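Local atomic coordinates of trehalose-6-phosphate phosphatase-related protein (Thermoplasma acidophilum, PDB entry 1U02), a protein that removes the phosphate from trehalose 6-phosphate to give free trehalose, using magnesium as cofactor. Residues Asp25-Leu31 with Arg216-Lys220; Asp34-Phe39 with Ile222-Val227. One frame throughout, in Å; residues are numbered along the deposited sequence.

Interaction 1: residues Asp25-Leu31 with Arg216-Lys220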
ATOM      1  N   ASP A  25      -8.652  11.674  -7.593  1.00 12.95           N
ATOM      2  CA  ASP A  25      -9.494  12.671  -8.256  1.00 13.12           C
ATOM      3  C   ASP A  25      -9.319  14.005  -7.538  1.00 13.37           C
ATOM      4  O   ASP A  25      -8.706  14.061  -6.471  1.00 12.61           O
ATOM      5  CB  ASP A  25     -10.979  12.255  -8.265  1.00 16.72           C
ATOM      6  CG  ASP A  25     -11.536  11.982  -6.875  1.00 19.38           C
ATOM      7  OD1 ASP A  25     -11.044  12.568  -5.888  1.00 21.09           O
ATOM      8  OD2 ASP A  25     -12.497  11.186  -6.773  1.00 22.47           O
ATOM      9  N   ALA A  26      -9.844  15.077  -8.130  1.00 14.04           N
ATOM     10  CA  ALA A  26      -9.733  16.415  -7.554  1.00 13.74           C
ATOM     11  C   ALA A  26     -10.166  16.472  -6.093  1.00 14.35           C
ATOM     12  O   ALA A  26      -9.561  17.181  -5.290  1.00 14.22           O
ATOM     13  CB  ALA A  26     -10.555  17.408  -8.381  1.00 14.91           C
ATOM     14  N   GLY A  27     -11.217  15.733  -5.752  1.00 13.81           N
ATOM     15  CA  GLY A  27     -11.699  15.736  -4.379  1.00 14.74           C
ATOM     16  C   GLY A  27     -10.656  15.258  -3.385  1.00 13.33           C
ATOM     17  O   GLY A  27     -10.445  15.875  -2.334  1.00 14.22           O
ATOM     18  N   LEU A  28      -9.995  14.156  -3.719  1.00 13.10           N
ATOM     19  CA  LEU A  28      -8.971  13.603  -2.846  1.00 11.92           C
ATOM     20  C   LEU A  28      -7.752  14.527  -2.814  1.00 11.80           C
ATOM     21  O   LEU A  28      -7.135  14.716  -1.761  1.00 12.21           O
ATOM     22  CB  LEU A  28      -8.558  12.199  -3.313  1.00 11.26           C
ATOM     23  CG  LEU A  28      -7.485  11.496  -2.466  1.00 11.76           C
ATOM     24  CD1 LEU A  28      -7.915  11.472  -1.002  1.00 10.61           C
ATOM     25  CD2 LEU A  28      -7.250  10.077  -2.984  1.00  9.69           C
ATOM     26  N   LEU A  29      -7.408  15.103  -3.962  1.00 13.12           N
ATOM     27  CA  LEU A  29      -6.263  16.006  -4.033  1.00 12.42           C
ATOM     28  C   LEU A  29      -6.467  17.191  -3.087  1.00 13.62           C
ATOM     29  O   LEU A  29      -5.544  17.595  -2.383  1.00 14.14           O
ATOM     30  CB  LEU A  29      -6.061  16.501  -5.474  1.00 11.23           C
ATOM     31  CG  LEU A  29      -5.558  15.430  -6.456  1.00 13.46           C
ATOM     32  CD1 LEU A  29      -5.610  15.939  -7.893  1.00 11.02           C
ATOM     33  CD2 LEU A  29      -4.133  15.041  -6.078  1.00 16.97           C
ATOM     34  N   SER A  30      -7.680  17.737  -3.062  1.00 14.32           N
ATOM     35  CA  SER A  30      -7.991  18.876  -2.195  1.00 15.15           C
ATOM     36  C   SER A  30      -7.916  18.476  -0.717  1.00 15.56           C
ATOM     37  O   SER A  30      -7.304  19.175   0.096  1.00 15.61           O
ATOM     38  CB  SER A  30      -9.388  19.412  -2.532  1.00 16.36           C
ATOM     39  OG  SER A  30      -9.828  20.376  -1.588  1.00 16.92           O
ATOM     40  N   LEU A  31      -8.533  17.344  -0.381  1.00 14.72           N
ATOM     41  CA  LEU A  31      -8.551  16.841   0.993  1.00 16.82           C
ATOM     42  C   LEU A  31      -7.162  16.612   1.574  1.00 15.41           C
ATOM     43  O   LEU A  31      -6.862  17.054   2.681  1.00 15.39           O
ATOM     44  CB  LEU A  31      -9.323  15.524   1.062  1.00 19.33           C
ATOM     45  CG  LEU A  31     -10.843  15.581   1.162  1.00 26.86           C
ATOM     46  CD1 LEU A  31     -11.398  14.173   1.016  1.00 28.17           C
ATOM     47  CD2 LEU A  31     -11.255  16.186   2.502  1.00 27.57           C
ATOM     48  N   ARG A 216     -12.933   9.551   3.636  1.00 16.39           N
ATOM     49  CA  ARG A 216     -12.618  10.895   3.167  1.00 17.71           C
ATOM     50  C   ARG A 216     -13.381  11.936   3.981  1.00 19.28           C
ATOM     51  O   ARG A 216     -12.870  13.020   4.264  1.00 18.10           O
ATOM     52  CB  ARG A 216     -12.986  11.048   1.695  1.00 16.13           C
ATOM     53  CG  ARG A 216     -12.092  10.274   0.747  1.00 17.43           C
ATOM     54  CD  ARG A 216     -12.371  10.659  -0.692  1.00 14.60           C
ATOM     55  NE  ARG A 216     -11.549   9.909  -1.633  1.00 14.56           N
ATOM     56  CZ  ARG A 216     -11.570  10.097  -2.948  1.00 13.02           C
ATOM     57  NH1 ARG A 216     -12.373  11.014  -3.467  1.00 13.74           N
ATOM     58  NH2 ARG A 216     -10.789   9.374  -3.744  1.00 11.98           N
ATOM     59  N   LYS A 217     -14.610  11.591   4.354  1.00 19.33           N
ATOM     60  CA  LYS A 217     -15.461  12.492   5.119  1.00 19.99           C
ATOM     61  C   LYS A 217     -14.865  12.753   6.496  1.00 19.18           C
ATOM     62  O   LYS A 217     -14.931  13.869   7.004  1.00 19.65           O
ATOM     63  CB  LYS A 217     -16.860  11.890   5.256  1.00 20.44           C
ATOM     64  CG  LYS A 217     -17.916  12.882   5.696  1.00 22.27           C
ATOM     65  CD  LYS A 217     -19.302  12.252   5.683  1.00 21.90           C
ATOM     66  CE  LYS A 217     -20.374  13.290   5.968  1.00 19.84           C
ATOM     67  NZ  LYS A 217     -21.741  12.708   5.911  1.00 21.69           N
ATOM     68  N   ILE A 218     -14.285  11.720   7.097  1.00 19.79           N
ATOM     69  CA  ILE A 218     -13.667  11.860   8.409  1.00 22.12           C
ATOM     70  C   ILE A 218     -12.451  12.783   8.305  1.00 23.35           C
ATOM     71  O   ILE A 218     -12.240  13.648   9.163  1.00 21.52           O
ATOM     72  CB  ILE A 218     -13.233  10.486   8.969  1.00 23.73           C
ATOM     73  CG1 ILE A 218     -14.462   9.721   9.466  1.00 26.02           C
ATOM     74  CG2 ILE A 218     -12.224  10.663  10.096  1.00 25.95           C
ATOM     75  CD1 ILE A 218     -15.185  10.400  10.619  1.00 28.05           C
ATOM     76  N   LEU A 219     -11.663  12.604   7.246  1.00 22.21           N
ATOM     77  CA  LEU A 219     -10.482  13.435   7.030  1.00 22.65           C
ATOM     78  C   LEU A 219     -10.924  14.875   6.775  1.00 23.02           C
ATOM     79  O   LEU A 219     -10.289  15.828   7.234  1.00 22.15           O
ATOM     80  CB  LEU A 219      -9.672  12.913   5.834  1.00 23.09           C
ATOM     81  CG  LEU A 219      -9.085  11.502   5.948  1.00 22.03           C
ATOM     82  CD1 LEU A 219      -8.299  11.170   4.682  1.00 23.94           C
ATOM     83  CD2 LEU A 219      -8.178  11.419   7.164  1.00 21.01           C
ATOM     84  N   LYS A 220     -12.015  15.019   6.032  1.00 23.61           N
ATOM     85  CA  LYS A 220     -12.582  16.325   5.723  1.00 25.98           C
ATOM     86  C   LYS A 220     -12.932  17.027   7.039  1.00 25.90           C
ATOM     87  O   LYS A 220     -12.648  18.206   7.224  1.00 24.76           O
ATOM     88  CB  LYS A 220     -13.848  16.143   4.880  1.00 27.89           C
ATOM     89  CG  LYS A 220     -14.644  17.416   4.610  1.00 32.79           C
ATOM     90  CD  LYS A 220     -16.064  17.074   4.160  1.00 35.09           C
ATOM     91  CE  LYS A 220     -16.818  18.296   3.656  1.00 37.69           C
ATOM     92  NZ  LYS A 220     -16.262  18.801   2.369  1.00 40.12           N
TER
HETATM   93  O   HOH W   1      -9.997   9.378  -6.627  1.00 36.53           O

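Interaction 2: residues Asp34-Phe39 with Ile222-Val227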
ATOM      1  N   ASP A  34      -5.069  19.860   1.886  1.00 18.51           N
ATOM      2  CA  ASP A  34      -5.403  20.592   3.107  1.00 18.96           C
ATOM      3  C   ASP A  34      -4.837  19.899   4.336  1.00 19.92           C
ATOM      4  O   ASP A  34      -4.195  20.522   5.178  1.00 20.58           O
ATOM      5  CB  ASP A  34      -6.920  20.706   3.275  1.00 19.91           C
ATOM      6  CG  ASP A  34      -7.553  21.652   2.281  1.00 22.39           C
ATOM      7  OD1 ASP A  34      -6.814  22.400   1.608  1.00 22.70           O
ATOM      8  OD2 ASP A  34      -8.799  21.653   2.184  1.00 22.98           O
ATOM      9  N   LEU A  35      -5.079  18.598   4.431  1.00 19.57           N
ATOM     10  CA  LEU A  35      -4.621  17.813   5.565  1.00 20.04           C
ATOM     11  C   LEU A  35      -3.115  17.900   5.837  1.00 20.33           C
ATOM     12  O   LEU A  35      -2.701  18.045   6.987  1.00 20.37           O
ATOM     13  CB  LEU A  35      -5.019  16.351   5.359  1.00 21.64           C
ATOM     14  CG  LEU A  35      -4.813  15.392   6.534  1.00 23.70           C
ATOM     15  CD1 LEU A  35      -5.778  15.736   7.663  1.00 21.91           C
ATOM     16  CD2 LEU A  35      -5.035  13.965   6.060  1.00 24.72           C
ATOM     17  N   LYS A  36      -2.299  17.820   4.788  1.00 19.80           N
ATOM     18  CA  LYS A  36      -0.848  17.862   4.954  1.00 22.14           C
ATOM     19  C   LYS A  36      -0.342  19.202   5.478  1.00 21.71           C
ATOM     20  O   LYS A  36       0.788  19.308   5.946  1.00 21.12           O
ATOM     21  CB  LYS A  36      -0.142  17.503   3.637  1.00 21.71           C
ATOM     22  CG  LYS A  36      -0.245  18.538   2.520  1.00 25.44           C
ATOM     23  CD  LYS A  36       0.993  19.424   2.462  1.00 28.78           C
ATOM     24  CE  LYS A  36       1.048  20.228   1.166  1.00 31.78           C
ATOM     25  NZ  LYS A  36      -0.140  21.113   0.987  1.00 33.17           N
ATOM     26  N   GLU A  37      -1.182  20.224   5.402  1.00 23.75           N
ATOM     27  CA  GLU A  37      -0.814  21.543   5.896  1.00 25.33           C
ATOM     28  C   GLU A  37      -0.913  21.579   7.420  1.00 25.80           C
ATOM     29  O   GLU A  37      -0.214  22.352   8.074  1.00 26.63           O
ATOM     30  CB  GLU A  37      -1.742  22.612   5.312  1.00 26.87           C
ATOM     31  CG  GLU A  37      -1.532  22.878   3.839  1.00 30.55           C
ATOM     32  CD  GLU A  37      -0.196  23.535   3.567  1.00 32.19           C
ATOM     33  OE1 GLU A  37       0.041  24.633   4.114  1.00 34.57           O
ATOM     34  OE2 GLU A  37       0.616  22.956   2.814  1.00 34.22           O
ATOM     35  N   ARG A  38      -1.770  20.733   7.984  1.00 24.50           N
ATOM     36  CA  ARG A  38      -1.970  20.719   9.430  1.00 25.33           C
ATOM     37  C   ARG A  38      -1.380  19.522  10.156  1.00 25.02           C
ATOM     38  O   ARG A  38      -1.148  19.587  11.363  1.00 24.38           O
ATOM     39  CB  ARG A  38      -3.465  20.803   9.758  1.00 27.21           C
ATOM     40  CG  ARG A  38      -4.151  22.067   9.262  1.00 30.66           C
ATOM     41  CD  ARG A  38      -5.612  22.097   9.702  1.00 34.53           C
ATOM     42  NE  ARG A  38      -6.358  23.213   9.116  1.00 37.06           N
ATOM     43  CZ  ARG A  38      -6.161  24.495   9.412  1.00 38.93           C
ATOM     44  NH1 ARG A  38      -5.236  24.846  10.299  1.00 40.01           N
ATOM     45  NH2 ARG A  38      -6.896  25.429   8.820  1.00 41.23           N
ATOM     46  N   PHE A  39      -1.146  18.431   9.433  1.00 22.72           N
ATOM     47  CA  PHE A  39      -0.596  17.228  10.044  1.00 24.15           C
ATOM     48  C   PHE A  39       0.551  16.642   9.235  1.00 23.31           C
ATOM     49  O   PHE A  39       0.574  16.760   8.010  1.00 22.79           O
ATOM     50  CB  PHE A  39      -1.682  16.157  10.177  1.00 24.88           C
ATOM     51  CG  PHE A  39      -2.896  16.608  10.925  1.00 28.15           C
ATOM     52  CD1 PHE A  39      -3.874  17.371  10.296  1.00 27.77           C
ATOM     53  CD2 PHE A  39      -3.068  16.263  12.263  1.00 30.32           C
ATOM     54  CE1 PHE A  39      -5.010  17.787  10.988  1.00 31.29           C
ATOM     55  CE2 PHE A  39      -4.200  16.673  12.967  1.00 31.38           C
ATOM     56  CZ  PHE A  39      -5.174  17.436  12.327  1.00 31.38           C
ATOM     57  N   ILE A 222     -11.724  16.366  10.170  1.00 29.02           N
ATOM     58  CA  ILE A 222     -10.537  16.666  10.960  1.00 31.51           C
ATOM     59  C   ILE A 222      -9.930  17.988  10.504  1.00 32.39           C
ATOM     60  O   ILE A 222      -9.426  18.762  11.319  1.00 32.92           O
ATOM     61  CB  ILE A 222      -9.488  15.548  10.832  1.00 31.18           C
ATOM     62  CG1 ILE A 222     -10.074  14.231  11.336  1.00 32.19           C
ATOM     63  CG2 ILE A 222      -8.257  15.896  11.657  1.00 32.79           C
ATOM     64  CD1 ILE A 222      -9.166  13.043  11.123  1.00 33.83           C
ATOM     65  N   GLU A 223      -9.990  18.240   9.201  1.00 34.50           N
ATOM     66  CA  GLU A 223      -9.472  19.473   8.628  1.00 36.84           C
ATOM     67  C   GLU A 223     -10.245  20.672   9.169  1.00 38.14           C
ATOM     68  O   GLU A 223      -9.649  21.647   9.630  1.00 38.35           O
ATOM     69  CB  GLU A 223      -9.588  19.434   7.102  1.00 36.89           C
ATOM     70  CG  GLU A 223      -9.438  20.781   6.394  1.00 37.57           C
ATOM     71  CD  GLU A 223      -8.107  21.446   6.678  1.00 39.70           C
ATOM     72  OE1 GLU A 223      -7.115  20.717   6.884  1.00 43.57           O
ATOM     73  OE2 GLU A 223      -8.048  22.693   6.678  1.00 39.24           O
HETATM   74  N   MSE A 224     -11.571  20.596   9.109  1.00 38.59           N
HETATM   75  CA  MSE A 224     -12.426  21.678   9.595  1.00 40.38           C
HETATM   76  C   MSE A 224     -12.161  21.957  11.074  1.00 39.47           C
HETATM   77  O   MSE A 224     -12.281  23.093  11.535  1.00 38.66           O
HETATM   78  CB  MSE A 224     -13.905  21.329   9.392  1.00 41.76           C
HETATM   79  CG  MSE A 224     -14.251  20.946   7.967  1.00 46.00           C
HETATM   80 SE   MSE A 224     -16.156  20.901   7.647  1.00 50.25          SE
HETATM   81  CE  MSE A 224     -16.254  22.266   6.287  1.00 50.30           C
ATOM     82  N   LEU A 225     -11.800  20.910  11.810  1.00 39.80           N
ATOM     83  CA  LEU A 225     -11.499  21.045  13.233  1.00 41.49           C
ATOM     84  C   LEU A 225     -10.278  21.949  13.410  1.00 42.35           C
ATOM     85  O   LEU A 225     -10.260  22.814  14.292  1.00 41.72           O
ATOM     86  CB  LEU A 225     -11.211  19.679  13.848  1.00 41.79           C
ATOM     87  CG  LEU A 225     -12.407  18.727  14.003  1.00 42.46           C
ATOM     88  CD1 LEU A 225     -11.922  17.372  14.505  1.00 41.68           C
ATOM     89  CD2 LEU A 225     -13.418  19.321  14.977  1.00 42.88           C
ATOM     90  N   GLY A 226      -9.266  21.744  12.571  1.00 43.01           N
ATOM     91  CA  GLY A 226      -8.064  22.554  12.654  1.00 43.35           C
ATOM     92  C   GLY A 226      -8.317  24.005  12.299  1.00 43.51           C
ATOM     93  O   GLY A 226      -7.709  24.908  12.870  1.00 43.85           O
ATOM     94  N   VAL A 227      -9.219  24.230  11.352  1.00 43.62           N
ATOM     95  CA  VAL A 227      -9.551  25.585  10.927  1.00 44.20           C
ATOM     96  C   VAL A 227     -10.118  26.397  12.091  1.00 44.65           C
ATOM     97  O   VAL A 227      -9.852  27.595  12.210  1.00 45.23           O
ATOM     98  CB  VAL A 227     -10.572  25.561   9.773  1.00 43.72           C
ATOM     99  CG1 VAL A 227     -10.805  26.968   9.249  1.00 43.91           C
ATOM    100  CG2 VAL A 227     -10.064  24.654   8.664  1.00 44.45           C
TER
HETATM  101  O   HOH W   2      -5.342  23.129   5.587  1.00 25.01           O

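Interaction 1: residues Asp25-Leu31 with Arg216-Lys220
The guanidinium of R216 has the side chain of L28 over one face and the carboxylate of D25 beside it. L28 CB sits over the centre of that face, 3.6 Å above the plane. At the edge, in the plane, lie D25 OD2 and water 1. The carboxylate itself stands almost perpendicular to the guanidinium, the two planes 88° apart. Both D25 oxygens lie near the same nitrogen, and both hydrogen bonds of the salt bridge are weak: NH1 of R216 is 3.2 Å from D25 OD1 and 3.3 Å from OD2, the second bond being much the straighter. Water 1 adds an indirect link, accepting from D25 N and from R216 NH2.

D25 is the N-cap of helix 26-38. Its CG lies between the backbone N and the carbonyl carbon (chi1 56°), and this brings OD1 back to accept from L28 N at 2.9 Å. The R216 chain runs extended from CG to NE and crosses L28 and L31 at about right angles. L31 spans one turn of the other helix, with CD1 on R216 CB at 3.6 Å and CD2 on K220 CA at 3.5 Å. The two helix segments run roughly parallel, 35° apart.

R216 NE donates to the carbonyl oxygen of L12. L12 lies in the loop that follows strand 3-7, next to the HAD-type aspartate motif of D7 and D9; D7 is the probable nucleophile. One carboxylate thus both caps its helix and meets the arginine of helix 212-229, and its charge is probably shared between them.

Interaction 2: residues Asp34-Phe39 with Ile222-Val227
R38 lays one face of its guanidinium over the backbone of helix 212-229, at the peptide between G226 and V227. G226 C lies 3.6 Å above the plane, over its centre, and V227 N is offset toward the rim. At one end of the group, NH2 of R38 approaches V227 CG2 to 3.3 Å. The edge is used for charge. NE of R38 donates to OE2 of E223 at 3.0 Å, with an N-H...O angle of 162°, in a salt bridge. OE2 lies near the guanidinium plane, while NE meets it from above the carboxylate plane, 43° out.

E223 turns inward through a bend at chi2 (59°), which carries its carboxylate to D34 and R38. Its OE1 packs against D34 CB at 3.6 Å. Water 2 donates to E223 OE2 and to the carbonyl oxygen of D34, joining the two helices a second time.

These are the C-terminal parts of helices 26-38 and 212-229, two helices of the HAD-type phosphatase fold. L35 and F39 both touch I4 of strand 3-7 in the main sheet.

G226 has no side chain, and R38 CD comes within 3.9 Å of its CA. Replacing R38 by an alanine is likely to leave the E223 carboxylate without its charged mate and to uncover the G226-V227 peptide. The apolar part of the contact is at F39. Its ring atom CZ meets I222 CG2 at 3.5 Å, the two side chains crossing at a slant.

In the fold
Interactions 1 and 2 join the same two helices, 26-38 and 212-229, at successive places along them. Their centres are about 11 Å apart, and L219 CD2 of one packs on L35 CD2 of the other at 4.2 Å. Interaction 1 is partly buried and lies nearer the metal-binding end, with L28 close to Y8, a substrate-binding residue by similarity. Interaction 2 is a surface contact farther from the centre of the chain. Each pairs an arginine with an acid, but the roles are swapped: helix 212-229 gives the arginine in the first and the acid in the second. The first relies on two weak bonds to one nitrogen; the second has a single shorter bond through NE.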